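Local coordinates for putative phosphomannomutase (Thermus thermophilus, PDB 1TUO), which probably acts as a magnesium-dependent sugar-phosphate mutase of the phosphohexose mutase family, moving a phosphate group between positions of a sugar, at residues A[181-186]-A[207-212]; A[244-249]-A[350-355]. One frame throughout, in Å; residues are numbered along the deposited sequence.

Interaction 1. Residues A[181-186]-A[207-212]; sequences YHDSMG and RPIREE
Arg-210 takes hold of Asp-183 side-on, NE and NH2 each meeting one carboxylate oxygen, where two parallel strands of the second alpha/beta/alpha domain run out into their loops. NH2 of Arg-210 gives a 2.7 Å bond to OD1 of Asp-183 on its syn lone pair, while NE of Arg-210 reaches OD2 of Asp-183 at 3.0 Å, nearly straight at 167°. The fit is not flat: carboxylate and guanidinium are turned 34° from each other. The Asp-183 side chain leaves its backbone with CG opposite the N (chi1 177°), and from there OD2 also closes an Asx turn, Met-185 N reaching it from the face opposite to NE. Thr-232 bonds OD1 as well, and Asn-228 O takes Arg-210 NH2. CG2 of Ile-209 packs 3.7 Å from CG of Asp-183, on the same face of the sheet. At the other end, Tyr-181 and Arg-207 extend side by side, ring and guanidinium planes nearly perpendicular; the NH1 bond to the tyrosine OH is weak, and that hydroxyl also bonds Glu-239. Between these ends, His-182 N to Arg-207 O and Ile-209 N to His-182 O form the parallel ladder of a beta-alpha-beta unit completed by helix 192-199. Ser-184 N to Ile-209 O and Gly-186 N to Arg-210 O carry the pairing into the loops. An asparagine at Asp-183 would probably leave the Arg-210 guanidinium without its counter-charge. Shared by Arg-210 NE and Met-185 N, OD2 ties the Asx turn to the loop after strand 206-209.

Interaction 2. Residues A[244-249]-A[350-355]; sequences FAVATD and LTSLLL
Phe-244 opens the face that strand 244-248, in the mixed sheet of the second alpha/beta/alpha domain, turns to helix 348-362 of the third. Strand and helix segments run almost antiparallel, 168° between their directions, with axes 9.5 Å apart at closest approach. The phenyl ring reaches the helix with its far end, CZ of Phe-244 coming 4.2 Å from CB of Leu-355. Two residues on, Val-246 also points at the helix and straddles the Ser-352 hydroxyl. CB of Val-246 lies 3.6 Å from OG of Ser-352, which sits at the fork with both methyls about equally near, and CG1 is also loosely against CD1 of Leu-355. No hydrogen bond joins strand to helix here. Ser-352 instead spends its hydroxyl on Gly-348 O, one turn back, and so meets the valine without needing a polar mate from the strand. Leu-193 of helix 192-199 touches both Val-246 and Ser-352, and Val-257 of the next strand touches Leu-355. At the strand's end Thr-248 splits its branches: OG1 bonds NE2 of His-182, whereas CG2 of Thr-248 stands 4.1 Å from OG of Ser-352.

Overall arrangement
Strand 180-183 is the bridge between the two interactions: interaction 1 pairs it with the outermost strand, 206-209, and on its other flank it pairs with strand 244-248 of interaction 2, Tyr-181 bonding Phe-244 and Val-246 through the backbone. Interaction 1 runs from the edge of the sheet into the loops beyond it and is partly buried, with exposed residues on its outer strand and loop; it relies on backbone bonds and charge. Interaction 2 is wholly buried and joins that sheet to a helix of the next domain by van der Waals contacts, with no hydrogen bond between the segments, over about a third of the area. The centres are about 11 Å apart; the two also touch where Met-185 SD packs against Thr-248 O and Tyr-181 CB meets Ala-245 CB.

Interaction 1. Residues A[181-186]-A[207-212]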
loop_
_atom_site.group_PDB
_atom_site.type_symbol
_atom_site.label_atom_id
_atom_site.label_comp_id
_atom_site.label_asym_id
_atom_site.label_seq_id
_atom_site.Cartn_x
_atom_site.Cartn_y
_atom_site.Cartn_z
ATOM N N TYR A 181 17.186 6.098 6.015
ATOM C CA TYR A 181 17.340 4.688 6.320
ATOM C C TYR A 181 16.183 4.006 5.611
ATOM O O TYR A 181 15.050 4.499 5.653
ATOM C CB TYR A 181 17.248 4.433 7.828
ATOM C CG TYR A 181 18.446 4.929 8.607
ATOM C CD1 TYR A 181 18.561 6.268 8.972
ATOM C CD2 TYR A 181 19.472 4.058 8.965
ATOM C CE1 TYR A 181 19.675 6.730 9.678
ATOM C CE2 TYR A 181 20.591 4.505 9.670
ATOM C CZ TYR A 181 20.684 5.842 10.023
ATOM O OH TYR A 181 21.785 6.288 10.730
ATOM N N HIS A 182 16.476 2.902 4.930
ATOM C CA HIS A 182 15.442 2.160 4.225
ATOM C C HIS A 182 15.427 0.711 4.671
ATOM O O HIS A 182 16.304 -0.075 4.303
ATOM C CB HIS A 182 15.654 2.195 2.710
ATOM C CG HIS A 182 14.621 1.422 1.946
ATOM N ND1 HIS A 182 14.796 1.033 0.636
ATOM C CD2 HIS A 182 13.398 0.969 2.313
ATOM C CE1 HIS A 182 13.726 0.372 0.228
ATOM N NE2 HIS A 182 12.862 0.320 1.227
ATOM N N ASP A 183 14.418 0.382 5.467
ATOM C CA ASP A 183 14.200 -0.964 5.970
ATOM C C ASP A 183 13.296 -1.611 4.923
ATOM O O ASP A 183 12.139 -1.213 4.769
ATOM C CB ASP A 183 13.493 -0.869 7.322
ATOM C CG ASP A 183 13.149 -2.215 7.916
ATOM O OD1 ASP A 183 12.575 -2.207 9.025
ATOM O OD2 ASP A 183 13.442 -3.267 7.299
ATOM N N SER A 184 13.840 -2.575 4.182
ATOM C CA SER A 184 13.081 -3.271 3.144
ATOM C C SER A 184 12.320 -4.469 3.697
ATOM O O SER A 184 11.491 -5.059 3.004
ATOM C CB SER A 184 14.020 -3.729 2.022
ATOM O OG SER A 184 14.494 -2.621 1.277
ATOM N N MET A 185 12.602 -4.810 4.952
ATOM C CA MET A 185 11.956 -5.927 5.641
ATOM C C MET A 185 12.122 -7.260 4.912
ATOM O O MET A 185 11.342 -8.187 5.124
ATOM C CB MET A 185 10.459 -5.630 5.849
ATOM C CG MET A 185 10.171 -4.308 6.559
ATOM S SD MET A 185 8.424 -4.055 6.975
ATOM C CE MET A 185 8.347 -4.846 8.620
ATOM N N GLY A 186 13.154 -7.352 4.075
ATOM C CA GLY A 186 13.401 -8.565 3.311
ATOM C C GLY A 186 12.443 -8.661 2.139
ATOM O O GLY A 186 12.354 -9.696 1.465
ATOM N N ARG A 207 20.938 4.433 3.840
ATOM C CA ARG A 207 21.499 3.338 4.608
ATOM C C ARG A 207 20.442 2.248 4.704
ATOM O O ARG A 207 19.394 2.435 5.314
ATOM C CB ARG A 207 21.926 3.835 5.991
ATOM C CG ARG A 207 23.048 4.867 5.908
ATOM C CD ARG A 207 23.451 5.399 7.274
ATOM N NE ARG A 207 24.489 6.428 7.172
ATOM C CZ ARG A 207 24.966 7.112 8.208
ATOM N NH1 ARG A 207 24.502 6.875 9.429
ATOM N NH2 ARG A 207 25.895 8.044 8.025
ATOM N N PRO A 208 20.715 1.091 4.089
ATOM C CA PRO A 208 19.806 -0.056 4.073
ATOM C C PRO A 208 19.703 -0.825 5.379
ATOM O O PRO A 208 20.665 -0.929 6.146
ATOM C CB PRO A 208 20.381 -0.917 2.960
ATOM C CG PRO A 208 21.851 -0.752 3.192
ATOM C CD PRO A 208 21.980 0.757 3.408
ATOM N N ILE A 209 18.510 -1.360 5.610
ATOM C CA ILE A 209 18.204 -2.178 6.774
ATOM C C ILE A 209 17.398 -3.350 6.218
ATOM O O ILE A 209 16.436 -3.145 5.470
ATOM C CB ILE A 209 17.357 -1.405 7.810
ATOM C CG1 ILE A 209 18.231 -0.371 8.526
ATOM C CG2 ILE A 209 16.753 -2.368 8.815
ATOM C CD1 ILE A 209 17.477 0.495 9.521
ATOM N N ARG A 210 17.804 -4.569 6.561
ATOM C CA ARG A 210 17.124 -5.775 6.086
ATOM C C ARG A 210 16.897 -5.737 4.570
ATOM O O ARG A 210 15.810 -6.054 4.073
ATOM C CB ARG A 210 15.800 -5.955 6.843
ATOM C CG ARG A 210 16.015 -6.243 8.329
ATOM C CD ARG A 210 14.752 -6.660 9.085
ATOM N NE ARG A 210 13.779 -5.579 9.226
ATOM C CZ ARG A 210 12.839 -5.545 10.166
ATOM N NH1 ARG A 210 12.743 -6.535 11.048
ATOM N NH2 ARG A 210 12.002 -4.521 10.237
ATOM N N GLU A 211 17.942 -5.364 3.835
ATOM C CA GLU A 211 17.852 -5.262 2.384
ATOM C C GLU A 211 17.873 -6.592 1.651
ATOM O O GLU A 211 17.345 -6.702 0.548
ATOM C CB GLU A 211 18.977 -4.374 1.842
ATOM C CG GLU A 211 20.367 -4.757 2.317
ATOM C CD GLU A 211 21.456 -3.948 1.631
ATOM O OE1 GLU A 211 22.569 -3.856 2.193
ATOM O OE2 GLU A 211 21.199 -3.413 0.529
ATOM N N GLU A 212 18.485 -7.602 2.258
ATOM C CA GLU A 212 18.569 -8.917 1.632
ATOM C C GLU A 212 17.196 -9.575 1.508
ATOM O O GLU A 212 16.472 -9.691 2.490
ATOM C CB GLU A 212 19.503 -9.815 2.447
ATOM C CG GLU A 212 19.578 -11.252 1.972
ATOM C CD GLU A 212 20.571 -12.071 2.777
ATOM O OE1 GLU A 212 21.784 -11.787 2.676
ATOM O OE2 GLU A 212 20.141 -12.988 3.513
#

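Interaction 2. Residues A[244-249]-A[350-355]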
loop_
_atom_site.group_PDB
_atom_site.type_symbol
_atom_site.label_atom_id
_atom_site.label_comp_id
_atom_site.label_asym_id
_atom_site.label_seq_id
_atom_site.Cartn_x
_atom_site.Cartn_y
_atom_site.Cartn_z
ATOM N N PHE A 244 15.647 10.060 8.935
ATOM C CA PHE A 244 14.530 9.210 9.300
ATOM C C PHE A 244 14.560 7.918 8.509
ATOM O O PHE A 244 15.339 7.760 7.570
ATOM C CB PHE A 244 13.193 9.939 9.091
ATOM C CG PHE A 244 12.856 10.226 7.653
ATOM C CD1 PHE A 244 11.941 9.430 6.964
ATOM C CD2 PHE A 244 13.418 11.315 6.996
ATOM C CE1 PHE A 244 11.587 9.717 5.647
ATOM C CE2 PHE A 244 13.073 11.609 5.679
ATOM C CZ PHE A 244 12.155 10.812 5.001
ATOM N N ALA A 245 13.713 6.983 8.904
ATOM C CA ALA A 245 13.669 5.708 8.217
ATOM C C ALA A 245 12.319 5.458 7.585
ATOM O O ALA A 245 11.294 5.846 8.134
ATOM C CB ALA A 245 13.983 4.582 9.195
ATOM N N VAL A 246 12.336 4.833 6.410
ATOM C CA VAL A 246 11.100 4.434 5.753
ATOM C C VAL A 246 11.192 2.921 5.714
ATOM O O VAL A 246 12.252 2.367 5.420
ATOM C CB VAL A 246 10.964 4.967 4.306
ATOM C CG1 VAL A 246 10.646 6.449 4.337
ATOM C CG2 VAL A 246 12.228 4.702 3.514
ATOM N N ALA A 247 10.096 2.255 6.053
ATOM C CA ALA A 247 10.061 0.797 6.035
ATOM C C ALA A 247 8.997 0.415 5.029
ATOM O O ALA A 247 7.821 0.722 5.221
ATOM C CB ALA A 247 9.697 0.259 7.417
ATOM N N THR A 248 9.405 -0.219 3.939
ATOM C CA THR A 248 8.435 -0.624 2.930
ATOM C C THR A 248 7.975 -2.048 3.240
ATOM O O THR A 248 8.760 -2.867 3.723
ATOM C CB THR A 248 9.041 -0.547 1.504
ATOM O OG1 THR A 248 10.307 -1.220 1.468
ATOM C CG2 THR A 248 9.234 0.904 1.091
ATOM N N ASP A 249 6.702 -2.337 2.995
ATOM C CA ASP A 249 6.204 -3.676 3.277
ATOM C C ASP A 249 6.644 -4.701 2.231
ATOM O O ASP A 249 7.444 -4.397 1.342
ATOM C CB ASP A 249 4.675 -3.681 3.433
ATOM C CG ASP A 249 3.933 -3.564 2.114
ATOM O OD1 ASP A 249 2.763 -3.997 2.087
ATOM O OD2 ASP A 249 4.492 -3.036 1.124
ATOM N N LEU A 350 7.195 5.754 -4.153
ATOM C CA LEU A 350 6.952 7.175 -4.390
ATOM C C LEU A 350 6.605 7.862 -3.072
ATOM O O LEU A 350 6.976 9.015 -2.855
ATOM C CB LEU A 350 5.820 7.395 -5.398
ATOM C CG LEU A 350 5.520 8.873 -5.679
ATOM C CD1 LEU A 350 6.810 9.580 -6.105
ATOM C CD2 LEU A 350 4.466 8.995 -6.767
ATOM N N THR A 351 5.901 7.160 -2.183
ATOM C CA THR A 351 5.552 7.761 -0.899
ATOM C C THR A 351 6.824 8.088 -0.132
ATOM O O THR A 351 6.943 9.160 0.464
ATOM C CB THR A 351 4.689 6.824 -0.024
ATOM O OG1 THR A 351 3.443 6.569 -0.679
ATOM C CG2 THR A 351 4.394 7.485 1.312
ATOM N N SER A 352 7.777 7.160 -0.147
ATOM C CA SER A 352 9.036 7.375 0.548
ATOM C C SER A 352 9.746 8.598 -0.020
ATOM O O SER A 352 10.237 9.447 0.725
ATOM C CB SER A 352 9.939 6.150 0.407
ATOM O OG SER A 352 9.369 5.029 1.055
ATOM N N LEU A 353 9.793 8.687 -1.345
ATOM C CA LEU A 353 10.461 9.806 -1.996
ATOM C C LEU A 353 9.765 11.144 -1.753
ATOM O O LEU A 353 10.434 12.173 -1.631
ATOM C CB LEU A 353 10.613 9.527 -3.497
ATOM C CG LEU A 353 11.571 8.361 -3.779
ATOM C CD1 LEU A 353 11.511 7.937 -5.244
ATOM C CD2 LEU A 353 12.985 8.779 -3.393
ATOM N N LEU A 354 8.435 11.148 -1.671
ATOM C CA LEU A 354 7.723 12.399 -1.409
ATOM C C LEU A 354 7.948 12.829 0.039
ATOM O O LEU A 354 8.025 14.025 0.335
ATOM C CB LEU A 354 6.228 12.249 -1.697
ATOM C CG LEU A 354 5.869 12.156 -3.187
ATOM C CD1 LEU A 354 4.416 11.747 -3.347
ATOM C CD2 LEU A 354 6.128 13.502 -3.866
ATOM N N LEU A 355 8.054 11.864 0.948
ATOM C CA LEU A 355 8.310 12.211 2.344
ATOM C C LEU A 355 9.674 12.890 2.390
ATOM O O LEU A 355 9.848 13.922 3.031
ATOM C CB LEU A 355 8.320 10.959 3.227
ATOM C CG LEU A 355 6.921 10.405 3.500
ATOM C CD1 LEU A 355 6.999 9.018 4.115
ATOM C CD2 LEU A 355 6.178 11.373 4.423
#